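Local coordinates for light Chain (Clostridium botulinum, PDB 6BVD), which is the zinc metalloprotease domain of a mosaic botulinum neurotoxin and probably cleaves a neuronal SNARE protein, as its relatives do, to block neurotransmitter release, at residues A[287-301]-A[334-348]. Sequence-based numbering, arbitrary orientation.
Sequences YNKVLSDYKRIASRL and YSVDLNKFEQLYKKI
F341 projects from helix 338-348 as a knob into a hole made by Y287, V290, L291 and Y294 on the helix ending at L301. The two short helical segments run at 121° to each other, axes 11.4 Å apart at closest.

An aromatic cluster of Y287, Y294, F341 and Y345 dominates one end. The edge of F341 points at one face of Y287 in a T-shaped pair, planes 80° apart, with F341 CE2 3.6 Å from Y287 CZ. Y287 presents its own edge to the face of Y345, its CD1 lying 3.6 Å from Y345 CD2. CG anti to the backbone N (chi1 -174°) swings the Y287 ring into both contacts. On the far edge of F341, Y294 CD2 comes within 3.5 Å of F341 CE1, the rings meeting obliquely; Y294 OH is hydrogen-bonded to the backbone O of Y238, and Y324 meets the Y294 ring edge-to-face.

Aliphatic groups fill in around the rings. L291 lays CD1 almost centrally over one face of F341, a CH-pi contact 4.0 Å from the ring centroid, and the same methyl touches V336 CG1 and L338 CD2. Where the chain approaches the helix as strand 334-335, A298 CB packs 4.0 Å from S335 CA, and V336 CG2 rests on K295 CA and CG. At this end L301 sets CD2 over the Y334 ring, a second CH-pi contact 3.8 Å from the centroid.

D337 N-caps helix 338-348 through OD1, which accepts from K340 N at 2.8 Å.

No hydrogen bond or salt bridge crosses between the segments, so their fit rests on interlocked rings and methyls.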
ATOM      1  N   TYR A 287     -31.565   3.262  23.380  1.00 27.06           N
ATOM      2  CA  TYR A 287     -31.014   4.524  23.828  1.00 29.04           C
ATOM      3  C   TYR A 287     -31.144   4.684  25.341  1.00 34.55           C
ATOM      4  O   TYR A 287     -30.189   5.104  26.019  1.00 29.85           O
ATOM      5  CB  TYR A 287     -31.692   5.676  23.091  1.00 27.79           C
ATOM      6  CG  TYR A 287     -31.121   7.061  23.363  1.00 29.39           C
ATOM      7  CD1 TYR A 287     -30.168   7.627  22.518  1.00 24.02           C
ATOM      8  CD2 TYR A 287     -31.594   7.829  24.435  1.00 27.49           C
ATOM      9  CE1 TYR A 287     -29.654   8.911  22.749  1.00 25.73           C
ATOM     10  CE2 TYR A 287     -31.099   9.110  24.672  1.00 34.29           C
ATOM     11  CZ  TYR A 287     -30.136   9.648  23.826  1.00 34.23           C
ATOM     12  OH  TYR A 287     -29.650  10.916  24.071  1.00 33.85           O
ATOM     13  N   ASN A 288     -32.318   4.368  25.879  1.00 30.63           N
ATOM     14  CA  ASN A 288     -32.522   4.511  27.317  1.00 27.86           C
ATOM     15  C   ASN A 288     -31.795   3.436  28.131  1.00 24.04           C
ATOM     16  O   ASN A 288     -31.400   3.689  29.276  1.00 31.43           O
ATOM     17  CB  ASN A 288     -34.007   4.535  27.651  1.00 32.20           C
ATOM     18  CG  ASN A 288     -34.657   5.819  27.184  1.00 46.13           C
ATOM     19  OD1 ASN A 288     -34.055   6.896  27.298  1.00 43.62           O
ATOM     20  ND2 ASN A 288     -35.859   5.716  26.613  1.00 36.67           N
ATOM     21  N   LYS A 289     -31.625   2.251  27.565  1.00 23.80           N
ATOM     22  CA  LYS A 289     -30.865   1.209  28.258  1.00 24.19           C
ATOM     23  C   LYS A 289     -29.398   1.644  28.402  1.00 28.91           C
ATOM     24  O   LYS A 289     -28.820   1.544  29.496  1.00 31.74           O
ATOM     25  CB  LYS A 289     -30.941  -0.118  27.514  1.00 21.94           C
ATOM     26  CG  LYS A 289     -30.087  -1.225  28.136  1.00 30.12           C
ATOM     27  CD  LYS A 289     -30.073  -2.472  27.258  1.00 37.04           C
ATOM     28  CE  LYS A 289     -29.615  -2.115  25.801  1.00 38.58           C
ATOM     29  NZ  LYS A 289     -28.108  -1.957  25.560  1.00 33.12           N
ATOM     30  N   VAL A 290     -28.810   2.140  27.311  1.00 24.84           N
ATOM     31  CA  VAL A 290     -27.392   2.540  27.341  1.00 27.96           C
ATOM     32  C   VAL A 290     -27.194   3.699  28.309  1.00 24.93           C
ATOM     33  O   VAL A 290     -26.213   3.723  29.060  1.00 27.36           O
ATOM     34  CB  VAL A 290     -26.822   2.930  25.934  1.00 27.69           C
ATOM     35  CG1 VAL A 290     -25.337   3.404  26.047  1.00 20.19           C
ATOM     36  CG2 VAL A 290     -26.927   1.764  24.956  1.00 17.73           C
ATOM     37  N   LEU A 291     -28.131   4.643  28.305  1.00 19.06           N
ATOM     38  CA  LEU A 291     -28.078   5.796  29.183  1.00 27.56           C
ATOM     39  C   LEU A 291     -28.131   5.391  30.654  1.00 29.37           C
ATOM     40  O   LEU A 291     -27.380   5.910  31.482  1.00 33.54           O
ATOM     41  CB  LEU A 291     -29.231   6.760  28.871  1.00 26.93           C
ATOM     42  CG  LEU A 291     -29.430   7.926  29.839  1.00 31.41           C
ATOM     43  CD1 LEU A 291     -28.172   8.818  29.853  1.00 29.66           C
ATOM     44  CD2 LEU A 291     -30.672   8.736  29.505  1.00 28.57           C
ATOM     45  N   SER A 292     -29.028   4.463  30.969  1.00 24.24           N
ATOM     46  CA  SER A 292     -29.098   3.932  32.304  1.00 28.31           C
ATOM     47  C   SER A 292     -27.778   3.210  32.712  1.00 35.24           C
ATOM     48  O   SER A 292     -27.279   3.402  33.832  1.00 34.14           O
ATOM     49  CB  SER A 292     -30.300   2.989  32.394  1.00 30.17           C
ATOM     50  OG  SER A 292     -30.330   2.337  33.631  1.00 37.72           O
ATOM     51  N   ASP A 293     -27.195   2.428  31.812  1.00 26.81           N
ATOM     52  CA  ASP A 293     -25.930   1.725  32.113  1.00 32.55           C
ATOM     53  C   ASP A 293     -24.768   2.710  32.307  1.00 31.72           C
ATOM     54  O   ASP A 293     -23.925   2.519  33.189  1.00 27.51           O
ATOM     55  CB  ASP A 293     -25.562   0.746  31.007  1.00 27.76           C
ATOM     56  CG  ASP A 293     -26.476  -0.480  30.972  1.00 34.00           C
ATOM     57  OD1 ASP A 293     -27.094  -0.779  31.993  1.00 32.49           O
ATOM     58  OD2 ASP A 293     -26.512  -1.169  29.933  1.00 29.76           O
ATOM     59  N   TYR A 294     -24.708   3.752  31.481  1.00 22.90           N
ATOM     60  CA  TYR A 294     -23.619   4.734  31.643  1.00 25.67           C
ATOM     61  C   TYR A 294     -23.770   5.553  32.915  1.00 22.87           C
ATOM     62  O   TYR A 294     -22.748   5.906  33.507  1.00 21.47           O
ATOM     63  CB  TYR A 294     -23.498   5.678  30.440  1.00 23.93           C
ATOM     64  CG  TYR A 294     -22.896   5.041  29.216  1.00 21.40           C
ATOM     65  CD1 TYR A 294     -22.609   3.679  29.189  1.00 23.22           C
ATOM     66  CD2 TYR A 294     -22.616   5.797  28.086  1.00 18.15           C
ATOM     67  CE1 TYR A 294     -22.067   3.104  28.094  1.00 21.00           C
ATOM     68  CE2 TYR A 294     -22.063   5.215  26.971  1.00 25.66           C
ATOM     69  CZ  TYR A 294     -21.799   3.860  26.983  1.00 21.69           C
ATOM     70  OH  TYR A 294     -21.240   3.274  25.875  1.00 17.13           O
ATOM     71  N   LYS A 295     -25.006   5.848  33.351  1.00 25.58           N
ATOM     72  CA  LYS A 295     -25.227   6.513  34.649  1.00 26.61           C
ATOM     73  C   LYS A 295     -24.702   5.658  35.812  1.00 30.40           C
ATOM     74  O   LYS A 295     -24.143   6.193  36.797  1.00 30.40           O
ATOM     75  CB  LYS A 295     -26.696   6.833  34.882  1.00 28.34           C
ATOM     76  CG  LYS A 295     -27.217   8.091  34.155  1.00 34.35           C
ATOM     77  CD  LYS A 295     -28.732   8.260  34.353  1.00 25.75           C
ATOM     78  CE  LYS A 295     -29.240   9.507  33.607  1.00 38.26           C
ATOM     79  NZ  LYS A 295     -30.718   9.667  33.655  1.00 37.52           N
ATOM     80  N   ARG A 296     -24.935   4.352  35.733  1.00 28.67           N
ATOM     81  CA  ARG A 296     -24.409   3.449  36.752  1.00 33.05           C
ATOM     82  C   ARG A 296     -22.881   3.448  36.744  1.00 28.24           C
ATOM     83  O   ARG A 296     -22.273   3.403  37.806  1.00 29.16           O
ATOM     84  CB  ARG A 296     -24.919   2.032  36.554  1.00 34.80           C
ATOM     85  CG  ARG A 296     -26.408   1.898  36.791  1.00 52.70           C
ATOM     86  CD  ARG A 296     -26.883   0.460  36.634  1.00 66.14           C
ATOM     87  NE  ARG A 296     -28.331   0.313  36.791  1.00 88.06           N
ATOM     88  CZ  ARG A 296     -29.004  -0.821  36.586  1.00 99.15           C
ATOM     89  NH1 ARG A 296     -28.369  -1.935  36.238  1.00101.84           N
ATOM     90  NH2 ARG A 296     -30.319  -0.851  36.742  1.00102.08           N
ATOM     91  N   ILE A 297     -22.265   3.511  35.561  1.00 29.39           N
ATOM     92  CA  ILE A 297     -20.786   3.505  35.503  1.00 30.20           C
ATOM     93  C   ILE A 297     -20.217   4.808  36.071  1.00 26.80           C
ATOM     94  O   ILE A 297     -19.230   4.763  36.795  1.00 24.28           O
ATOM     95  CB  ILE A 297     -20.284   3.219  34.093  1.00 30.17           C
ATOM     96  CG1 ILE A 297     -20.613   1.764  33.744  1.00 27.13           C
ATOM     97  CG2 ILE A 297     -18.757   3.495  33.889  1.00 20.21           C
ATOM     98  CD1 ILE A 297     -20.337   1.403  32.308  1.00 22.99           C
ATOM     99  N   ALA A 298     -20.883   5.941  35.848  1.00 26.36           N
ATOM    100  CA  ALA A 298     -20.433   7.214  36.422  1.00 32.06           C
ATOM    101  C   ALA A 298     -20.441   7.163  37.943  1.00 33.47           C
ATOM    102  O   ALA A 298     -19.510   7.656  38.598  1.00 31.75           O
ATOM    103  CB  ALA A 298     -21.298   8.385  35.930  1.00 30.31           C
ATOM    104  N   SER A 299     -21.512   6.592  38.491  1.00 30.53           N
ATOM    105  CA  SER A 299     -21.694   6.427  39.931  1.00 28.10           C
ATOM    106  C   SER A 299     -20.621   5.530  40.557  1.00 28.22           C
ATOM    107  O   SER A 299     -20.116   5.795  41.649  1.00 33.12           O
ATOM    108  CB  SER A 299     -23.095   5.865  40.202  1.00 34.07           C
ATOM    109  OG  SER A 299     -23.382   5.854  41.577  1.00 38.36           O
ATOM    110  N   ARG A 300     -20.310   4.449  39.862  1.00 30.35           N
ATOM    111  CA  ARG A 300     -19.325   3.481  40.308  1.00 35.68           C
ATOM    112  C   ARG A 300     -17.901   4.071  40.227  1.00 36.31           C
ATOM    113  O   ARG A 300     -17.058   3.798  41.079  1.00 35.10           O
ATOM    114  CB  ARG A 300     -19.464   2.202  39.480  1.00 36.89           C
ATOM    115  CG  ARG A 300     -18.400   1.185  39.723  1.00 47.67           C
ATOM    116  CD  ARG A 300     -18.337   0.185  38.609  1.00 41.07           C
ATOM    117  NE  ARG A 300     -19.354  -0.842  38.763  1.00 44.61           N
ATOM    118  CZ  ARG A 300     -19.124  -2.086  39.164  1.00 35.68           C
ATOM    119  NH1 ARG A 300     -17.900  -2.495  39.483  1.00 26.48           N
ATOM    120  NH2 ARG A 300     -20.143  -2.922  39.246  1.00 35.69           N
ATOM    121  N   LEU A 301     -17.653   4.903  39.221  1.00 26.32           N
ATOM    122  CA  LEU A 301     -16.353   5.538  39.045  1.00 30.83           C
ATOM    123  C   LEU A 301     -16.071   6.520  40.194  1.00 31.18           C
ATOM    124  O   LEU A 301     -14.905   6.769  40.541  1.00 29.59           O
ATOM    125  CB  LEU A 301     -16.286   6.265  37.671  1.00 22.38           C
ATOM    126  CG  LEU A 301     -14.965   6.873  37.219  1.00 18.96           C
ATOM    127  CD1 LEU A 301     -13.912   5.739  37.064  1.00 19.20           C
ATOM    128  CD2 LEU A 301     -15.150   7.607  35.875  1.00 20.18           C
ATOM    129  N   TYR A 334     -18.061  12.649  39.026  1.00 28.83           N
ATOM    130  CA  TYR A 334     -18.455  12.286  37.668  1.00 31.62           C
ATOM    131  C   TYR A 334     -19.974  12.149  37.540  1.00 36.34           C
ATOM    132  O   TYR A 334     -20.644  11.659  38.452  1.00 34.35           O
ATOM    133  CB  TYR A 334     -17.768  10.980  37.219  1.00 30.36           C
ATOM    134  CG  TYR A 334     -16.248  11.052  37.226  1.00 29.56           C
ATOM    135  CD1 TYR A 334     -15.555  11.736  36.235  1.00 30.49           C
ATOM    136  CD2 TYR A 334     -15.509  10.402  38.211  1.00 27.56           C
ATOM    137  CE1 TYR A 334     -14.158  11.813  36.236  1.00 29.82           C
ATOM    138  CE2 TYR A 334     -14.098  10.473  38.227  1.00 29.83           C
ATOM    139  CZ  TYR A 334     -13.436  11.174  37.236  1.00 33.11           C
ATOM    140  OH  TYR A 334     -12.045  11.250  37.250  1.00 30.97           O
ATOM    141  N   SER A 335     -20.521  12.560  36.403  1.00 26.18           N
ATOM    142  CA  SER A 335     -21.944  12.304  36.157  1.00 25.60           C
ATOM    143  C   SER A 335     -22.218  12.277  34.660  1.00 29.40           C
ATOM    144  O   SER A 335     -21.357  12.651  33.877  1.00 29.61           O
ATOM    145  CB  SER A 335     -22.808  13.364  36.822  1.00 25.93           C
ATOM    146  OG  SER A 335     -22.612  14.631  36.211  1.00 35.06           O
ATOM    147  N   VAL A 336     -23.419  11.869  34.258  1.00 34.01           N
ATOM    148  CA  VAL A 336     -23.760  11.918  32.839  1.00 26.18           C
ATOM    149  C   VAL A 336     -24.325  13.294  32.471  1.00 35.77           C
ATOM    150  O   VAL A 336     -25.233  13.811  33.128  1.00 41.07           O
ATOM    151  CB  VAL A 336     -24.743  10.796  32.452  1.00 25.08           C
ATOM    152  CG1 VAL A 336     -25.317  11.010  31.031  1.00 28.19           C
ATOM    153  CG2 VAL A 336     -24.051   9.442  32.561  1.00 28.38           C
ATOM    154  N   ASP A 337     -23.712  13.917  31.464  1.00 33.25           N
ATOM    155  CA  ASP A 337     -24.243  15.112  30.803  1.00 34.96           C
ATOM    156  C   ASP A 337     -25.091  14.671  29.599  1.00 32.82           C
ATOM    157  O   ASP A 337     -24.571  13.989  28.709  1.00 28.83           O
ATOM    158  CB  ASP A 337     -23.096  16.030  30.362  1.00 38.34           C
ATOM    159  CG  ASP A 337     -23.567  17.203  29.513  1.00 45.84           C
ATOM    160  OD1 ASP A 337     -24.014  16.986  28.371  1.00 43.57           O
ATOM    161  OD2 ASP A 337     -23.466  18.350  29.978  1.00 53.84           O
ATOM    162  N   LEU A 338     -26.376  15.026  29.579  1.00 29.14           N
ATOM    163  CA  LEU A 338     -27.283  14.476  28.568  1.00 32.63           C
ATOM    164  C   LEU A 338     -26.903  14.858  27.137  1.00 35.52           C
ATOM    165  O   LEU A 338     -27.073  14.067  26.215  1.00 39.01           O
ATOM    166  CB  LEU A 338     -28.726  14.909  28.848  1.00 34.40           C
ATOM    167  CG  LEU A 338     -29.383  14.240  30.057  1.00 42.72           C
ATOM    168  CD1 LEU A 338     -30.870  14.590  30.151  1.00 47.40           C
ATOM    169  CD2 LEU A 338     -29.201  12.729  30.025  1.00 42.85           C
ATOM    170  N   ASN A 339     -26.347  16.048  26.960  1.00 36.85           N
ATOM    171  CA  ASN A 339     -25.962  16.511  25.629  1.00 37.01           C
ATOM    172  C   ASN A 339     -24.712  15.772  25.133  1.00 35.78           C
ATOM    173  O   ASN A 339     -24.627  15.388  23.960  1.00 27.50           O
ATOM    174  CB  ASN A 339     -25.720  18.016  25.642  1.00 36.52           C
ATOM    175  CG  ASN A 339     -27.001  18.801  25.764  1.00 47.63           C
ATOM    176  OD1 ASN A 339     -28.036  18.408  25.227  1.00 55.75           O
ATOM    177  ND2 ASN A 339     -26.944  19.914  26.489  1.00 54.78           N
ATOM    178  N   LYS A 340     -23.738  15.571  26.019  1.00 22.66           N
ATOM    179  CA  LYS A 340     -22.568  14.799  25.633  1.00 22.44           C
ATOM    180  C   LYS A 340     -22.944  13.325  25.392  1.00 29.85           C
ATOM    181  O   LYS A 340     -22.349  12.659  24.545  1.00 33.65           O
ATOM    182  CB  LYS A 340     -21.458  14.932  26.692  1.00 29.08           C
ATOM    183  CG  LYS A 340     -20.736  16.260  26.661  1.00 36.89           C
ATOM    184  CD  LYS A 340     -19.658  16.285  27.755  1.00 40.13           C
ATOM    185  CE  LYS A 340     -18.475  17.155  27.375  1.00 50.99           C
ATOM    186  NZ  LYS A 340     -17.437  17.135  28.462  1.00 53.04           N
ATOM    187  N   PHE A 341     -23.930  12.803  26.128  1.00 37.57           N
ATOM    188  CA  PHE A 341     -24.370  11.430  25.895  1.00 32.49           C
ATOM    189  C   PHE A 341     -25.012  11.266  24.517  1.00 29.31           C
ATOM    190  O   PHE A 341     -24.781  10.290  23.811  1.00 24.58           O
ATOM    191  CB  PHE A 341     -25.363  10.955  26.953  1.00 23.89           C
ATOM    192  CG  PHE A 341     -25.853   9.580  26.690  1.00 24.63           C
ATOM    193  CD1 PHE A 341     -25.087   8.490  27.049  1.00 24.85           C
ATOM    194  CD2 PHE A 341     -27.055   9.365  26.016  1.00 29.28           C
ATOM    195  CE1 PHE A 341     -25.515   7.210  26.777  1.00 24.15           C
ATOM    196  CE2 PHE A 341     -27.473   8.098  25.722  1.00 25.46           C
ATOM    197  CZ  PHE A 341     -26.703   7.012  26.102  1.00 19.05           C
ATOM    198  N   GLU A 342     -25.858  12.209  24.152  1.00 30.84           N
ATOM    199  CA  GLU A 342     -26.507  12.124  22.850  1.00 30.07           C
ATOM    200  C   GLU A 342     -25.465  12.114  21.726  1.00 28.10           C
ATOM    201  O   GLU A 342     -25.552  11.309  20.795  1.00 25.78           O
ATOM    202  CB  GLU A 342     -27.487  13.277  22.669  1.00 34.89           C
ATOM    203  CG  GLU A 342     -28.344  13.117  21.430  1.00 47.86           C
ATOM    204  CD  GLU A 342     -29.313  14.259  21.241  1.00 66.79           C
ATOM    205  OE1 GLU A 342     -29.337  15.174  22.101  1.00 71.09           O
ATOM    206  OE2 GLU A 342     -30.037  14.248  20.217  1.00 75.53           O
ATOM    207  N   GLN A 343     -24.434  12.947  21.850  1.00 25.33           N
ATOM    208  CA  GLN A 343     -23.382  12.978  20.844  1.00 28.40           C
ATOM    209  C   GLN A 343     -22.548  11.701  20.834  1.00 26.39           C
ATOM    210  O   GLN A 343     -22.169  11.208  19.771  1.00 25.34           O
ATOM    211  CB  GLN A 343     -22.488  14.206  21.033  1.00 36.04           C
ATOM    212  CG  GLN A 343     -23.199  15.509  20.650  1.00 45.27           C
ATOM    213  CD  GLN A 343     -23.791  15.485  19.226  1.00 50.70           C
ATOM    214  OE1 GLN A 343     -23.061  15.490  18.232  1.00 55.63           O
ATOM    215  NE2 GLN A 343     -25.123  15.468  19.135  1.00 46.60           N
ATOM    216  N   LEU A 344     -22.299  11.124  22.008  1.00 27.42           N
ATOM    217  CA  LEU A 344     -21.544   9.877  22.054  1.00 21.28           C
ATOM    218  C   LEU A 344     -22.320   8.731  21.390  1.00 20.68           C
ATOM    219  O   LEU A 344     -21.803   8.010  20.537  1.00 25.92           O
ATOM    220  CB  LEU A 344     -21.214   9.526  23.505  1.00 17.97           C
ATOM    221  CG  LEU A 344     -20.622   8.138  23.689  1.00 19.83           C
ATOM    222  CD1 LEU A 344     -19.373   7.972  22.840  1.00 19.27           C
ATOM    223  CD2 LEU A 344     -20.273   7.895  25.199  1.00 20.54           C
ATOM    224  N   TYR A 345     -23.581   8.614  21.743  1.00 23.94           N
ATOM    225  CA  TYR A 345     -24.436   7.579  21.190  1.00 19.50           C
ATOM    226  C   TYR A 345     -24.492   7.733  19.680  1.00 18.90           C
ATOM    227  O   TYR A 345     -24.385   6.755  18.939  1.00 25.28           O
ATOM    228  CB  TYR A 345     -25.842   7.673  21.826  1.00 23.28           C
ATOM    229  CG  TYR A 345     -26.720   6.479  21.543  1.00 27.97           C
ATOM    230  CD1 TYR A 345     -26.719   5.385  22.388  1.00 25.28           C
ATOM    231  CD2 TYR A 345     -27.548   6.443  20.410  1.00 30.82           C
ATOM    232  CE1 TYR A 345     -27.530   4.275  22.133  1.00 27.08           C
ATOM    233  CE2 TYR A 345     -28.353   5.360  20.155  1.00 30.98           C
ATOM    234  CZ  TYR A 345     -28.338   4.267  21.018  1.00 30.20           C
ATOM    235  OH  TYR A 345     -29.147   3.156  20.769  1.00 27.74           O
ATOM    236  N   LYS A 346     -24.561   8.975  19.218  1.00 22.56           N
ATOM    237  CA  LYS A 346     -24.620   9.229  17.787  1.00 24.69           C
ATOM    238  C   LYS A 346     -23.322   8.777  17.143  1.00 27.74           C
ATOM    239  O   LYS A 346     -23.346   8.132  16.088  1.00 25.37           O
ATOM    240  CB  LYS A 346     -24.902  10.710  17.527  1.00 28.84           C
ATOM    241  CG  LYS A 346     -24.971  11.131  16.075  1.00 39.57           C
ATOM    242  CD  LYS A 346     -25.196  12.643  15.997  1.00 43.05           C
ATOM    243  CE  LYS A 346     -25.303  13.144  14.566  1.00 50.09           C
ATOM    244  NZ  LYS A 346     -25.747  14.575  14.576  1.00 55.28           N
ATOM    245  N   LYS A 347     -22.205   9.052  17.794  1.00 26.24           N
ATOM    246  CA  LYS A 347     -20.904   8.662  17.310  1.00 20.73           C
ATOM    247  C   LYS A 347     -20.746   7.157  17.224  1.00 28.38           C
ATOM    248  O   LYS A 347     -20.308   6.656  16.222  1.00 28.87           O
ATOM    249  CB  LYS A 347     -19.807   9.237  18.197  1.00 19.59           C
ATOM    250  CG  LYS A 347     -18.404   8.882  17.769  1.00 27.44           C
ATOM    251  CD  LYS A 347     -17.326   9.324  18.738  1.00 25.94           C
ATOM    252  CE  LYS A 347     -17.204   8.380  19.919  1.00 33.84           C
ATOM    253  NZ  LYS A 347     -15.973   8.562  20.717  1.00 33.69           N
ATOM    254  N   ILE A 348     -21.179   6.442  18.244  1.00 21.74           N
ATOM    255  CA  ILE A 348     -21.051   5.018  18.238  1.00 18.74           C
ATOM    256  C   ILE A 348     -21.822   4.447  17.064  1.00 26.22           C
ATOM    257  O   ILE A 348     -21.355   3.568  16.422  1.00 28.55           O
ATOM    258  CB  ILE A 348     -21.560   4.406  19.546  1.00 24.01           C
ATOM    259  CG1 ILE A 348     -20.701   4.848  20.714  1.00 23.91           C
ATOM    260  CG2 ILE A 348     -21.608   2.912  19.460  1.00 27.13           C
ATOM    261  CD1 ILE A 348     -21.252   4.490  22.055  1.00 24.65           C
TER